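PDB 5OQR: condensin complex subunit 3 from Schizosaccharomyces pombe, which serves as a regulatory HEAT-repeat subunit of condensin, the complex required to convert interphase chromatin into condensed mitotic-like chromosomes. Local coordinates for residues V57-V62 with I104-N109; L280-F285 with A314-E319; L520-V525 with T560-A565; E578-Q583 with V618-L623. All blocks are in the same frame, centred on the assembly; numbering follows the deposited sequence.

Contact 1: V57-V62 with I104-N109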
loop_
_atom_site.group_PDB
_atom_site.type_symbol
_atom_site.label_atom_id
_atom_site.label_comp_id
_atom_site.label_asym_id
_atom_site.label_seq_id
_atom_site.Cartn_x
_atom_site.Cartn_y
_atom_site.Cartn_z
ATOM N N VAL A 57 -12.126 1.142 -40.727
ATOM C CA VAL A 57 -13.400 1.362 -41.406
ATOM C C VAL A 57 -14.332 2.164 -40.510
ATOM O O VAL A 57 -14.940 3.154 -40.935
ATOM C CB VAL A 57 -14.031 0.017 -41.810
ATOM C CG1 VAL A 57 -15.384 0.237 -42.474
ATOM C CG2 VAL A 57 -13.102 -0.746 -42.744
ATOM N N LEU A 58 -14.455 1.746 -39.250
ATOM C CA LEU A 58 -15.325 2.456 -38.324
ATOM C C LEU A 58 -14.813 3.864 -38.054
ATOM O O LEU A 58 -15.614 4.783 -37.847
ATOM C CB LEU A 58 -15.451 1.661 -37.023
ATOM C CG LEU A 58 -16.483 2.113 -35.985
ATOM C CD1 LEU A 58 -17.749 2.673 -36.623
ATOM C CD2 LEU A 58 -16.821 0.946 -35.068
ATOM N N ARG A 59 -13.493 4.057 -38.054
ATOM C CA ARG A 59 -12.946 5.405 -37.954
ATOM C C ARG A 59 -13.336 6.242 -39.165
ATOM O O ARG A 59 -13.676 7.422 -39.031
ATOM C CB ARG A 59 -11.424 5.347 -37.814
ATOM C CG ARG A 59 -10.936 4.908 -36.445
ATOM C CD ARG A 59 -11.114 5.999 -35.406
ATOM N NE ARG A 59 -10.594 5.590 -34.105
ATOM C CZ ARG A 59 -9.304 5.550 -33.793
ATOM N NH1 ARG A 59 -8.386 5.889 -34.690
ATOM N NH2 ARG A 59 -8.926 5.163 -32.582
ATOM N N PHE A 60 -13.294 5.647 -40.358
ATOM C CA PHE A 60 -13.671 6.380 -41.562
ATOM C C PHE A 60 -15.118 6.846 -41.494
ATOM O O PHE A 60 -15.443 7.959 -41.928
ATOM C CB PHE A 60 -13.457 5.509 -42.801
ATOM C CG PHE A 60 -14.124 6.043 -44.036
ATOM C CD1 PHE A 60 -15.058 5.282 -44.718
ATOM C CD2 PHE A 60 -13.829 7.310 -44.505
ATOM C CE1 PHE A 60 -15.676 5.773 -45.850
ATOM C CE2 PHE A 60 -14.445 7.806 -45.636
ATOM C CZ PHE A 60 -15.369 7.036 -46.308
ATOM N N LEU A 61 -16.006 6.009 -40.959
ATOM C CA LEU A 61 -17.426 6.339 -40.963
ATOM C C LEU A 61 -17.725 7.492 -40.013
ATOM O O LEU A 61 -18.346 8.485 -40.407
ATOM C CB LEU A 61 -18.245 5.097 -40.611
ATOM C CG LEU A 61 -18.084 3.949 -41.616
ATOM C CD1 LEU A 61 -18.777 2.689 -41.129
ATOM C CD2 LEU A 61 -18.613 4.343 -42.991
ATOM N N VAL A 62 -17.281 7.387 -38.757
ATOM C CA VAL A 62 -17.456 8.499 -37.825
ATOM C C VAL A 62 -16.867 9.771 -38.418
ATOM O O VAL A 62 -17.395 10.872 -38.223
ATOM C CB VAL A 62 -16.825 8.168 -36.458
ATOM C CG1 VAL A 62 -17.473 6.934 -35.854
ATOM C CG2 VAL A 62 -15.318 7.974 -36.583
ATOM N N ILE A 104 -22.296 1.886 -31.727
ATOM C CA ILE A 104 -23.220 2.827 -31.099
ATOM C C ILE A 104 -22.457 3.852 -30.275
ATOM O O ILE A 104 -22.773 5.048 -30.301
ATOM C CB ILE A 104 -24.256 2.070 -30.249
ATOM C CG1 ILE A 104 -25.185 1.265 -31.160
ATOM C CG2 ILE A 104 -25.070 3.042 -29.387
ATOM C CD1 ILE A 104 -26.107 0.336 -30.423
ATOM N N ALA A 105 -21.443 3.407 -29.531
ATOM C CA ALA A 105 -20.680 4.326 -28.692
ATOM C C ALA A 105 -20.080 5.454 -29.518
ATOM O O ALA A 105 -20.151 6.627 -29.134
ATOM C CB ALA A 105 -19.581 3.567 -27.947
ATOM N N ARG A 106 -19.485 5.119 -30.661
ATOM C CA ARG A 106 -18.792 6.124 -31.457
ATOM C C ARG A 106 -19.764 6.982 -32.259
ATOM O O ARG A 106 -19.560 8.193 -32.391
ATOM C CB ARG A 106 -17.792 5.451 -32.395
ATOM C CG ARG A 106 -16.745 4.604 -31.694
ATOM C CD ARG A 106 -15.581 4.308 -32.624
ATOM N NE ARG A 106 -14.629 3.362 -32.049
ATOM C CZ ARG A 106 -13.524 2.949 -32.662
ATOM N NH1 ARG A 106 -12.715 2.086 -32.064
ATOM N NH2 ARG A 106 -13.224 3.397 -33.874
ATOM N N VAL A 107 -20.824 6.378 -32.797
ATOM C CA VAL A 107 -21.701 7.108 -33.707
ATOM C C VAL A 107 -22.553 8.116 -32.943
ATOM O O VAL A 107 -22.695 9.269 -33.367
ATOM C CB VAL A 107 -22.568 6.125 -34.517
ATOM C CG1 VAL A 107 -23.492 6.882 -35.460
ATOM C CG2 VAL A 107 -21.685 5.173 -35.309
ATOM N N VAL A 108 -23.136 7.705 -31.814
ATOM C CA VAL A 108 -23.952 8.635 -31.038
ATOM C C VAL A 108 -23.129 9.846 -30.630
ATOM O O VAL A 108 -23.653 10.963 -30.544
ATOM C CB VAL A 108 -24.564 7.936 -29.808
ATOM C CG1 VAL A 108 -23.489 7.598 -28.775
ATOM C CG2 VAL A 108 -25.644 8.809 -29.189
ATOM N N ASN A 109 -21.834 9.650 -30.376
ATOM C CA ASN A 109 -20.962 10.754 -29.999
ATOM C C ASN A 109 -20.842 11.806 -31.094
ATOM O O ASN A 109 -20.358 12.909 -30.817
ATOM C CB ASN A 109 -19.574 10.215 -29.647
ATOM C CG ASN A 109 -18.655 11.288 -29.097
ATOM O OD1 ASN A 109 -19.062 12.107 -28.274
ATOM N ND2 ASN A 109 -17.410 11.291 -29.557
#
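Arg-106 reaches across from its own helix and lies against Leu-58, Arg-59 and Val-62. Its chain starts beside the backbone N (chi1 -58°) and runs extended from CG to NE, which carries the guanidinium over to helix 52-69. The base of the chain is met first: Val-62 CG1 touches Arg-106 CB at 3.8 Å. Further out, Leu-58 CG sits 4.1 Å from Arg-106 CD. At the end, Leu-58 CD2 lies over one face of the Arg-106 guanidinium, offset toward its rim. The long arginine therefore uses both its methylenes and the flat face of its head for apolar packing. Arg-59 bends at its second torsion and brings its NE across the end of Arg-106 at a slant. Its NE is 3.4 Å from Arg-106 NH2. Both atoms are donors, so this is a contact of like charges and not a bond. The two guanidinium planes are 34° apart.

The packing joins two successive HEAT repeats. Residues 57-62 belong to HEAT 1 and residues 104-109 to HEAT 2. The two short helical segments run in the same general direction, with their axes 22° apart in angle and 10.2 Å apart. The backbones come closest at Val-62 and Val-107, whose CA atoms are 6.1 Å apart.

Beyond this shell, Arg-106 NH1 has a long, weak ion pair with Asp-55, one turn before Leu-58 in helix 52-69. This acid may offset some of the positive charge gathered here. Val-107 packs on Val-78 and Ile-81 of helix 78-86.

Contact 2: L280-F285 with A314-E319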
loop_
_atom_site.group_PDB
_atom_site.type_symbol
_atom_site.label_atom_id
_atom_site.label_comp_id
_atom_site.label_asym_id
_atom_site.label_seq_id
_atom_site.Cartn_x
_atom_site.Cartn_y
_atom_site.Cartn_z
ATOM N N LEU A 280 7.091 15.132 1.729
ATOM C CA LEU A 280 7.205 14.341 0.509
ATOM C C LEU A 280 6.755 15.136 -0.709
ATOM O O LEU A 280 7.393 15.081 -1.766
ATOM C CB LEU A 280 6.388 13.057 0.649
ATOM C CG LEU A 280 6.330 12.125 -0.563
ATOM C CD1 LEU A 280 7.704 11.571 -0.892
ATOM C CD2 LEU A 280 5.346 11.002 -0.307
ATOM N N ALA A 281 5.657 15.883 -0.581
ATOM C CA ALA A 281 5.184 16.699 -1.693
ATOM C C ALA A 281 6.240 17.707 -2.127
ATOM O O ALA A 281 6.471 17.897 -3.327
ATOM C CB ALA A 281 3.890 17.412 -1.303
ATOM N N ILE A 282 6.892 18.363 -1.169
ATOM C CA ILE A 282 7.931 19.333 -1.505
ATOM C C ILE A 282 9.070 18.643 -2.242
ATOM O O ILE A 282 9.541 19.119 -3.280
ATOM C CB ILE A 282 8.427 20.048 -0.234
ATOM C CG1 ILE A 282 7.307 20.901 0.364
ATOM C CG2 ILE A 282 9.645 20.922 -0.539
ATOM C CD1 ILE A 282 7.608 21.434 1.751
ATOM N N LYS A 283 9.535 17.513 -1.710
ATOM C CA LYS A 283 10.641 16.803 -2.341
ATOM C C LYS A 283 10.283 16.369 -3.755
ATOM O O LYS A 283 11.097 16.497 -4.674
ATOM C CB LYS A 283 11.037 15.597 -1.490
ATOM C CG LYS A 283 11.538 15.971 -0.112
ATOM C CD LYS A 283 12.144 14.789 0.612
ATOM C CE LYS A 283 12.824 15.230 1.894
ATOM N NZ LYS A 283 13.512 14.112 2.587
ATOM N N LYS A 284 9.067 15.859 -3.949
ATOM C CA LYS A 284 8.665 15.412 -5.277
ATOM C C LYS A 284 8.489 16.588 -6.229
ATOM O O LYS A 284 8.822 16.487 -7.414
ATOM C CB LYS A 284 7.377 14.592 -5.188
ATOM C CG LYS A 284 7.556 13.200 -4.601
ATOM C CD LYS A 284 8.600 12.407 -5.369
ATOM C CE LYS A 284 8.416 10.910 -5.192
ATOM N NZ LYS A 284 8.804 10.445 -3.833
ATOM N N PHE A 285 7.963 17.707 -5.735
ATOM C CA PHE A 285 7.852 18.894 -6.575
ATOM C C PHE A 285 9.209 19.292 -7.141
ATOM O O PHE A 285 9.324 19.618 -8.328
ATOM C CB PHE A 285 7.250 20.049 -5.775
ATOM C CG PHE A 285 7.252 21.360 -6.510
ATOM C CD1 PHE A 285 8.307 22.244 -6.371
ATOM C CD2 PHE A 285 6.201 21.706 -7.340
ATOM C CE1 PHE A 285 8.317 23.447 -7.045
ATOM C CE2 PHE A 285 6.203 22.910 -8.019
ATOM C CZ PHE A 285 7.263 23.781 -7.871
ATOM N N ALA A 314 11.994 25.466 4.490
ATOM C CA ALA A 314 13.430 25.577 4.713
ATOM C C ALA A 314 14.010 24.263 5.219
ATOM O O ALA A 314 15.086 23.843 4.782
ATOM C CB ALA A 314 13.718 26.711 5.698
ATOM N N ARG A 315 13.309 23.597 6.138
ATOM C CA ARG A 315 13.801 22.331 6.671
ATOM C C ARG A 315 13.870 21.267 5.584
ATOM O O ARG A 315 14.783 20.434 5.578
ATOM C CB ARG A 315 12.909 21.876 7.827
ATOM C CG ARG A 315 13.083 20.417 8.237
ATOM C CD ARG A 315 12.089 19.513 7.514
ATOM N NE ARG A 315 12.160 18.130 7.979
ATOM C CZ ARG A 315 11.270 17.538 8.768
ATOM N NH1 ARG A 315 11.447 16.276 9.124
ATOM N NH2 ARG A 315 10.200 18.189 9.205
ATOM N N THR A 316 12.907 21.270 4.659
ATOM C CA THR A 316 12.921 20.294 3.574
ATOM C C THR A 316 13.981 20.643 2.536
ATOM O O THR A 316 14.695 19.760 2.051
ATOM C CB THR A 316 11.542 20.212 2.921
ATOM O OG1 THR A 316 10.544 19.992 3.925
ATOM C CG2 THR A 316 11.496 19.068 1.917
ATOM N N PHE A 317 14.083 21.923 2.175
ATOM C CA PHE A 317 15.137 22.370 1.272
ATOM C C PHE A 317 16.505 21.964 1.803
ATOM O O PHE A 317 17.345 21.437 1.065
ATOM C CB PHE A 317 15.043 23.886 1.091
ATOM C CG PHE A 317 16.228 24.498 0.404
ATOM C CD1 PHE A 317 16.243 24.657 -0.968
ATOM C CD2 PHE A 317 17.320 24.934 1.133
ATOM C CE1 PHE A 317 17.328 25.225 -1.600
ATOM C CE2 PHE A 317 18.408 25.501 0.506
ATOM C CZ PHE A 317 18.410 25.648 -0.862
ATOM N N ASN A 318 16.743 22.204 3.093
ATOM C CA ASN A 318 17.993 21.783 3.713
ATOM C C ASN A 318 18.133 20.266 3.682
ATOM O O ASN A 318 19.234 19.739 3.487
ATOM C CB ASN A 318 18.051 22.310 5.149
ATOM C CG ASN A 318 19.338 21.951 5.857
ATOM O OD1 ASN A 318 20.405 22.453 5.517
ATOM N ND2 ASN A 318 19.241 21.090 6.860
ATOM N N GLU A 319 17.025 19.549 3.862
ATOM C CA GLU A 319 17.062 18.091 3.824
ATOM C C GLU A 319 17.434 17.583 2.435
ATOM O O GLU A 319 18.229 16.646 2.303
ATOM C CB GLU A 319 15.705 17.538 4.253
ATOM C CG GLU A 319 15.765 16.210 4.975
ATOM C CD GLU A 319 14.528 15.961 5.814
ATOM O OE1 GLU A 319 13.579 15.331 5.304
ATOM O OE2 GLU A 319 14.497 16.414 6.979
#
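In Thr-316 the first torsion (chi1 -52°) puts OG1 beside the backbone N and turns the methyl CG2 anti to the backbone N, facing helix 275-288. Ile-282 likewise has its CG2 anti to the backbone N, and the two methyls meet: Ile-282 CG2 is 3.6 Å from Thr-316 CG2. The same threonine methyl also touches Lys-283 CG, at 3.7 Å, so it sits between two neighbouring residues of the facing helix. The threonine hydroxyl is occupied within its own helix, where OG1 hydrogen-bonds to the carbonyl of Leu-312.

Lys-283 is extended beyond CG and runs past Thr-316 to Glu-319. Its NZ forms a salt bridge with Glu-319 OE1 at 3.0 Å, on the anti lone pair of that oxygen. The other carboxylate oxygen is bound one turn back in the helix: Arg-315 NE donates an almost straight bond to Glu-319 OE2 at 3.1 Å. This oxygen lies in the guanidinium plane, but the donor stands 41° above the carboxylate plane. Glu-319 is thus gripped through both oxygens by two cations. Lys-283 NZ and Arg-315 NE stand 6.9 Å apart on its two oxygens, and the carboxylate probably screens their like charges.

The two helical segments approach to 9.9 Å and cross at -52°, in an all-helical alpha-solenoid. Arg-315 continues the polar network to helix 356-372, through a hydrogen bond to Gln-365 and a cation-pi contact with Tyr-368. On the other flank, Phe-285 packs against Leu-250, Ala-251 and Ile-255 of helix 240-257.

Contact 3: L520-V525 with T560-A565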
loop_
_atom_site.group_PDB
_atom_site.type_symbol
_atom_site.label_atom_id
_atom_site.label_comp_id
_atom_site.label_asym_id
_atom_site.label_seq_id
_atom_site.Cartn_x
_atom_site.Cartn_y
_atom_site.Cartn_z
ATOM N N LEU A 520 20.315 -5.998 35.398
ATOM C CA LEU A 520 19.149 -5.245 35.847
ATOM C C LEU A 520 17.915 -5.629 35.045
ATOM O O LEU A 520 16.817 -5.745 35.600
ATOM C CB LEU A 520 19.419 -3.745 35.733
ATOM C CG LEU A 520 18.332 -2.820 36.286
ATOM C CD1 LEU A 520 18.173 -2.996 37.787
ATOM C CD2 LEU A 520 18.654 -1.380 35.952
ATOM N N ALA A 521 18.074 -5.829 33.736
ATOM C CA ALA A 521 16.980 -6.346 32.924
ATOM C C ALA A 521 16.459 -7.659 33.489
ATOM O O ALA A 521 15.252 -7.830 33.689
ATOM C CB ALA A 521 17.449 -6.529 31.481
ATOM N N PHE A 522 17.365 -8.599 33.768
ATOM C CA PHE A 522 16.953 -9.899 34.287
ATOM C C PHE A 522 16.276 -9.765 35.645
ATOM O O PHE A 522 15.318 -10.485 35.943
ATOM C CB PHE A 522 18.164 -10.827 34.384
ATOM C CG PHE A 522 17.826 -12.212 34.851
ATOM C CD1 PHE A 522 17.454 -13.189 33.945
ATOM C CD2 PHE A 522 17.876 -12.536 36.195
ATOM C CE1 PHE A 522 17.139 -14.462 34.370
ATOM C CE2 PHE A 522 17.562 -13.809 36.625
ATOM C CZ PHE A 522 17.194 -14.773 35.712
ATOM N N GLU A 523 16.765 -8.852 36.484
ATOM C CA GLU A 523 16.198 -8.681 37.815
ATOM C C GLU A 523 14.774 -8.144 37.774
ATOM O O GLU A 523 14.025 -8.338 38.737
ATOM C CB GLU A 523 17.084 -7.749 38.640
ATOM C CG GLU A 523 16.623 -7.549 40.075
ATOM C CD GLU A 523 17.583 -6.692 40.880
ATOM O OE1 GLU A 523 18.625 -6.282 40.323
ATOM O OE2 GLU A 523 17.300 -6.427 42.069
ATOM N N ASN A 524 14.378 -7.487 36.686
ATOM C CA ASN A 524 13.071 -6.850 36.595
ATOM C C ASN A 524 12.101 -7.576 35.676
ATOM O O ASN A 524 10.962 -7.121 35.529
ATOM C CB ASN A 524 13.231 -5.401 36.130
ATOM C CG ASN A 524 13.666 -4.479 37.249
ATOM O OD1 ASN A 524 13.079 -4.481 38.328
ATOM N ND2 ASN A 524 14.707 -3.697 37.002
ATOM N N VAL A 525 12.508 -8.685 35.055
ATOM C CA VAL A 525 11.566 -9.482 34.266
ATOM C C VAL A 525 10.331 -9.841 35.088
ATOM O O VAL A 525 9.212 -9.654 34.594
ATOM C CB VAL A 525 12.267 -10.706 33.676
ATOM C CG1 VAL A 525 11.253 -11.691 33.100
ATOM C CG2 VAL A 525 13.247 -10.293 32.593
ATOM N N THR A 560 16.461 -17.462 29.497
ATOM C CA THR A 560 15.867 -18.771 29.262
ATOM C C THR A 560 15.083 -19.283 30.463
ATOM O O THR A 560 14.229 -20.159 30.299
ATOM C CB THR A 560 16.952 -19.778 28.877
ATOM O OG1 THR A 560 18.210 -19.368 29.428
ATOM C CG2 THR A 560 17.068 -19.879 27.362
ATOM N N GLU A 561 15.344 -18.756 31.662
ATOM C CA GLU A 561 14.555 -19.145 32.826
ATOM C C GLU A 561 13.123 -18.649 32.705
ATOM O O GLU A 561 12.201 -19.269 33.247
ATOM C CB GLU A 561 15.176 -18.600 34.112
ATOM C CG GLU A 561 16.596 -19.054 34.395
ATOM C CD GLU A 561 17.624 -18.284 33.589
ATOM O OE1 GLU A 561 17.401 -18.068 32.379
ATOM O OE2 GLU A 561 18.651 -17.881 34.168
ATOM N N TYR A 562 12.921 -17.530 32.012
ATOM C CA TYR A 562 11.606 -16.943 31.822
ATOM C C TYR A 562 11.063 -17.197 30.422
ATOM O O TYR A 562 10.115 -16.531 29.996
ATOM C CB TYR A 562 11.665 -15.442 32.108
ATOM C CG TYR A 562 12.172 -15.105 33.492
ATOM C CD1 TYR A 562 11.442 -15.441 34.621
ATOM C CD2 TYR A 562 13.380 -14.443 33.668
ATOM C CE1 TYR A 562 11.899 -15.133 35.886
ATOM C CE2 TYR A 562 13.843 -14.128 34.930
ATOM C CZ TYR A 562 13.098 -14.476 36.034
ATOM O OH TYR A 562 13.554 -14.169 37.295
ATOM N N GLU A 563 11.641 -18.161 29.706
ATOM C CA GLU A 563 11.261 -18.406 28.318
ATOM C C GLU A 563 9.772 -18.704 28.194
ATOM O O GLU A 563 9.091 -18.168 27.312
ATOM C CB GLU A 563 12.093 -19.559 27.764
ATOM C CG GLU A 563 11.885 -19.844 26.295
ATOM C CD GLU A 563 12.648 -21.072 25.842
ATOM O OE1 GLU A 563 12.672 -22.064 26.600
ATOM O OE2 GLU A 563 13.231 -21.044 24.737
ATOM N N ASP A 564 9.246 -19.561 29.068
ATOM C CA ASP A 564 7.846 -19.952 28.955
ATOM C C ASP A 564 6.918 -18.820 29.374
ATOM O O ASP A 564 5.841 -18.645 28.792
ATOM C CB ASP A 564 7.581 -21.201 29.796
ATOM C CG ASP A 564 8.408 -22.390 29.347
ATOM O OD1 ASP A 564 8.116 -22.945 28.268
ATOM O OD2 ASP A 564 9.345 -22.774 30.078
ATOM N N ALA A 565 7.314 -18.041 30.381
ATOM C CA ALA A 565 6.468 -16.945 30.844
ATOM C C ALA A 565 6.383 -15.837 29.804
ATOM O O ALA A 565 5.316 -15.247 29.603
ATOM C CB ALA A 565 6.998 -16.398 32.167
#
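Tyr-562 places its CE2 atom over one face of the Phe-522 ring, toward the rim. Tyr-562 CE2 lies 3.4 Å from Phe-522 CE1. The ring planes are 47° apart and the centroids 5.1 Å, so the rings meet obliquely. Phe-522 reaches it with CG anti to the backbone N (chi1 -177°), which swings the ring out toward the loop. A face of the tyrosine ring is taken by Val-525. Its CG1 makes a CH-pi contact 3.8 Å from the Tyr-562 ring centroid and 24° off the ring normal. Glu-561 folds back at its second torsion and brings OE2 to 3.7 Å from Phe-522 CE1.

A serine in place of Tyr-562 would probably leave Val-525 CG1 and the Phe-522 face without their aromatic partner and open a gap between loop and helix. Within the loop, Phe-559 also packs on Phe-522 and Val-525. Tyr-562 further touches Pro-526, the next residue of helix 518-534.

Tyr-562 occupies the N-cap position of helix 563-574. The contact therefore packs the entry to one helix against the first turns of helix 518-534, two helices earlier in the chain. Such neighbour packing is characteristic of the all-helical HEAT-repeat solenoid, and residues 521-525 begin HEAT 8.

Contact 4: E578-Q583 with V618-L623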
loop_
_atom_site.group_PDB
_atom_site.type_symbol
_atom_site.label_atom_id
_atom_site.label_comp_id
_atom_site.label_asym_id
_atom_site.label_seq_id
_atom_site.Cartn_x
_atom_site.Cartn_y
_atom_site.Cartn_z
ATOM N N GLU A 578 -9.836 -8.546 20.743
ATOM C CA GLU A 578 -10.625 -7.463 21.315
ATOM C C GLU A 578 -9.845 -6.152 21.314
ATOM O O GLU A 578 -10.427 -5.077 21.127
ATOM C CB GLU A 578 -11.044 -7.822 22.741
ATOM C CG GLU A 578 -11.645 -9.215 22.912
ATOM C CD GLU A 578 -13.045 -9.331 22.341
ATOM O OE1 GLU A 578 -13.329 -8.684 21.311
ATOM O OE2 GLU A 578 -13.865 -10.067 22.930
ATOM N N ASN A 579 -8.534 -6.222 21.525
ATOM C CA ASN A 579 -7.666 -5.048 21.602
ATOM C C ASN A 579 -6.784 -5.027 20.358
ATOM O O ASN A 579 -5.720 -5.644 20.322
ATOM C CB ASN A 579 -6.831 -5.075 22.873
ATOM C CG ASN A 579 -7.637 -4.732 24.108
ATOM O OD1 ASN A 579 -7.797 -3.562 24.451
ATOM N ND2 ASN A 579 -8.151 -5.753 24.783
ATOM N N ALA A 580 -7.233 -4.296 19.336
ATOM C CA ALA A 580 -6.471 -4.207 18.096
ATOM C C ALA A 580 -5.047 -3.730 18.350
ATOM O O ALA A 580 -4.099 -4.225 17.731
ATOM C CB ALA A 580 -7.179 -3.269 17.117
ATOM N N GLU A 581 -4.876 -2.769 19.257
ATOM C CA GLU A 581 -3.547 -2.223 19.515
ATOM C C GLU A 581 -2.663 -3.249 20.212
ATOM O O GLU A 581 -1.511 -3.460 19.820
ATOM C CB GLU A 581 -3.656 -0.952 20.357
ATOM C CG GLU A 581 -2.414 -0.078 20.308
ATOM C CD GLU A 581 -2.350 0.921 21.449
ATOM O OE1 GLU A 581 -3.323 1.000 22.230
ATOM O OE2 GLU A 581 -1.326 1.625 21.567
ATOM N N LEU A 582 -3.186 -3.892 21.256
ATOM C CA LEU A 582 -2.415 -4.904 21.970
ATOM C C LEU A 582 -2.138 -6.107 21.077
ATOM O O LEU A 582 -1.012 -6.613 21.029
ATOM C CB LEU A 582 -3.162 -5.331 23.233
ATOM C CG LEU A 582 -2.551 -6.477 24.040
ATOM C CD1 LEU A 582 -1.153 -6.126 24.513
ATOM C CD2 LEU A 582 -3.442 -6.826 25.218
ATOM N N GLN A 583 -3.159 -6.579 20.362
ATOM C CA GLN A 583 -2.977 -7.706 19.457
ATOM C C GLN A 583 -1.915 -7.396 18.413
ATOM O O GLN A 583 -1.010 -8.202 18.168
ATOM C CB GLN A 583 -4.303 -8.047 18.784
ATOM C CG GLN A 583 -4.337 -9.414 18.136
ATOM C CD GLN A 583 -5.535 -9.585 17.231
ATOM O OE1 GLN A 583 -5.921 -8.662 16.516
ATOM N NE2 GLN A 583 -6.139 -10.766 17.266
ATOM N N VAL A 618 -9.782 -10.313 11.034
ATOM C CA VAL A 618 -9.725 -9.732 9.696
ATOM C C VAL A 618 -9.844 -8.214 9.763
ATOM O O VAL A 618 -9.195 -7.493 8.997
ATOM C CB VAL A 618 -10.815 -10.348 8.800
ATOM C CG1 VAL A 618 -12.210 -9.943 9.274
ATOM C CG2 VAL A 618 -10.599 -9.946 7.353
ATOM N N ASP A 619 -10.675 -7.705 10.675
ATOM C CA ASP A 619 -10.887 -6.264 10.756
ATOM C C ASP A 619 -9.649 -5.540 11.267
ATOM O O ASP A 619 -9.432 -4.372 10.928
ATOM C CB ASP A 619 -12.087 -5.961 11.652
ATOM C CG ASP A 619 -13.390 -6.465 11.066
ATOM O OD1 ASP A 619 -13.564 -6.368 9.833
ATOM O OD2 ASP A 619 -14.238 -6.961 11.836
ATOM N N ASN A 620 -8.833 -6.205 12.081
ATOM C CA ASN A 620 -7.582 -5.620 12.543
ATOM C C ASN A 620 -6.612 -5.469 11.378
ATOM O O ASN A 620 -5.788 -6.354 11.130
ATOM C CB ASN A 620 -6.969 -6.482 13.648
ATOM C CG ASN A 620 -5.711 -5.875 14.238
ATOM O OD1 ASN A 620 -5.079 -5.008 13.636
ATOM N ND2 ASN A 620 -5.338 -6.336 15.424
ATOM N N HIS A 621 -6.700 -4.352 10.656
ATOM C CA HIS A 621 -5.829 -4.128 9.513
ATOM C C HIS A 621 -4.406 -3.780 9.923
ATOM O O HIS A 621 -3.481 -3.981 9.129
ATOM C CB HIS A 621 -6.387 -3.011 8.631
ATOM C CG HIS A 621 -7.755 -3.291 8.093
ATOM N ND1 HIS A 621 -8.758 -3.853 8.855
ATOM C CD2 HIS A 621 -8.290 -3.082 6.866
ATOM C CE1 HIS A 621 -9.847 -3.982 8.120
ATOM N NE2 HIS A 621 -9.591 -3.520 6.910
ATOM N N ALA A 622 -4.211 -3.259 11.134
ATOM C CA ALA A 622 -2.862 -2.982 11.612
ATOM C C ALA A 622 -2.057 -4.269 11.723
ATOM O O ALA A 622 -0.907 -4.339 11.275
ATOM C CB ALA A 622 -2.920 -2.265 12.963
ATOM N N LEU A 623 -2.654 -5.304 12.312
ATOM C CA LEU A 623 -1.964 -6.581 12.456
ATOM C C LEU A 623 -1.663 -7.196 11.096
ATOM O O LEU A 623 -0.535 -7.621 10.832
ATOM C CB LEU A 623 -2.808 -7.528 13.308
ATOM C CG LEU A 623 -2.217 -8.904 13.622
ATOM C CD1 LEU A 623 -2.781 -9.406 14.937
ATOM C CD2 LEU A 623 -2.503 -9.912 12.517
#
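Gln-583 and Asn-620 pass each other in opposite directions, with their amide planes 28° apart. They join the starts of two helices, 580-597 and 621-635, in the helical solenoid of the C-terminal region. Gln-583 is extended, with CG anti to the backbone N (chi1 -164°), and holds OE1 out to the neighbouring helix start. Asn-620 ND2 donates to Gln-583 OE1 at 2.6 Å. The donor lies in the carbonyl plane of the glutamine, while OE1 is tilted a little from the asparagine amide plane. A second, weak bond runs from Asn-620 ND2 to the backbone oxygen Ala-580 O at 3.4 Å. The same nitrogen also hydrogen-bonds to Thr-584 OG1, so this buried nitrogen has Gln-583 OE1 and Thr-584 OG1 as its main partners, with Ala-580 O a weak, extra one.

The other end of this amide serves its own helix. Asn-620 is the N-cap of helix 621-635, and Leu-623 N donates to Asn-620 OD1 at 2.8 Å. A leucine at this position would probably leave Gln-583 OE1 without its donor and the first turn of helix 621-635 without its cap.

Gln-583 is fixed at its far end as well: its NE2 hydrogen-bonds to Thr-617 and, weakly, to the carbonyl of Leu-574. Bonds on both sides of each amide probably fix which way Asn-620 and Gln-583 are turned. Beside them the packing turns apolar. Leu-623 crosses Gln-583 at about a right angle, and Leu-623 CD1 rests 3.6 Å from Gln-583 CG.

Overall arrangement
The four contacts follow one another along the chain without overlap, and none touches another. Contact 1 lies near the N-terminal end of the solenoid and contact 3 far along it, on opposite sides of the chain's centre, with centres 78 Å apart. Contact 2 comes between them in the chain, its centre 49 Å from that of contact 1 and 46 Å from that of contact 3. Contacts 3 and 4 are the closest pair: their nearest atoms are about 12 Å apart, and successive helices 563-574 and 580-597 link them. Contact 4 lies nearest the chain's centre. Another protein chain reaches Val-57 in contact 1 and His-621 in contact 4, but neither contact 2 nor contact 3.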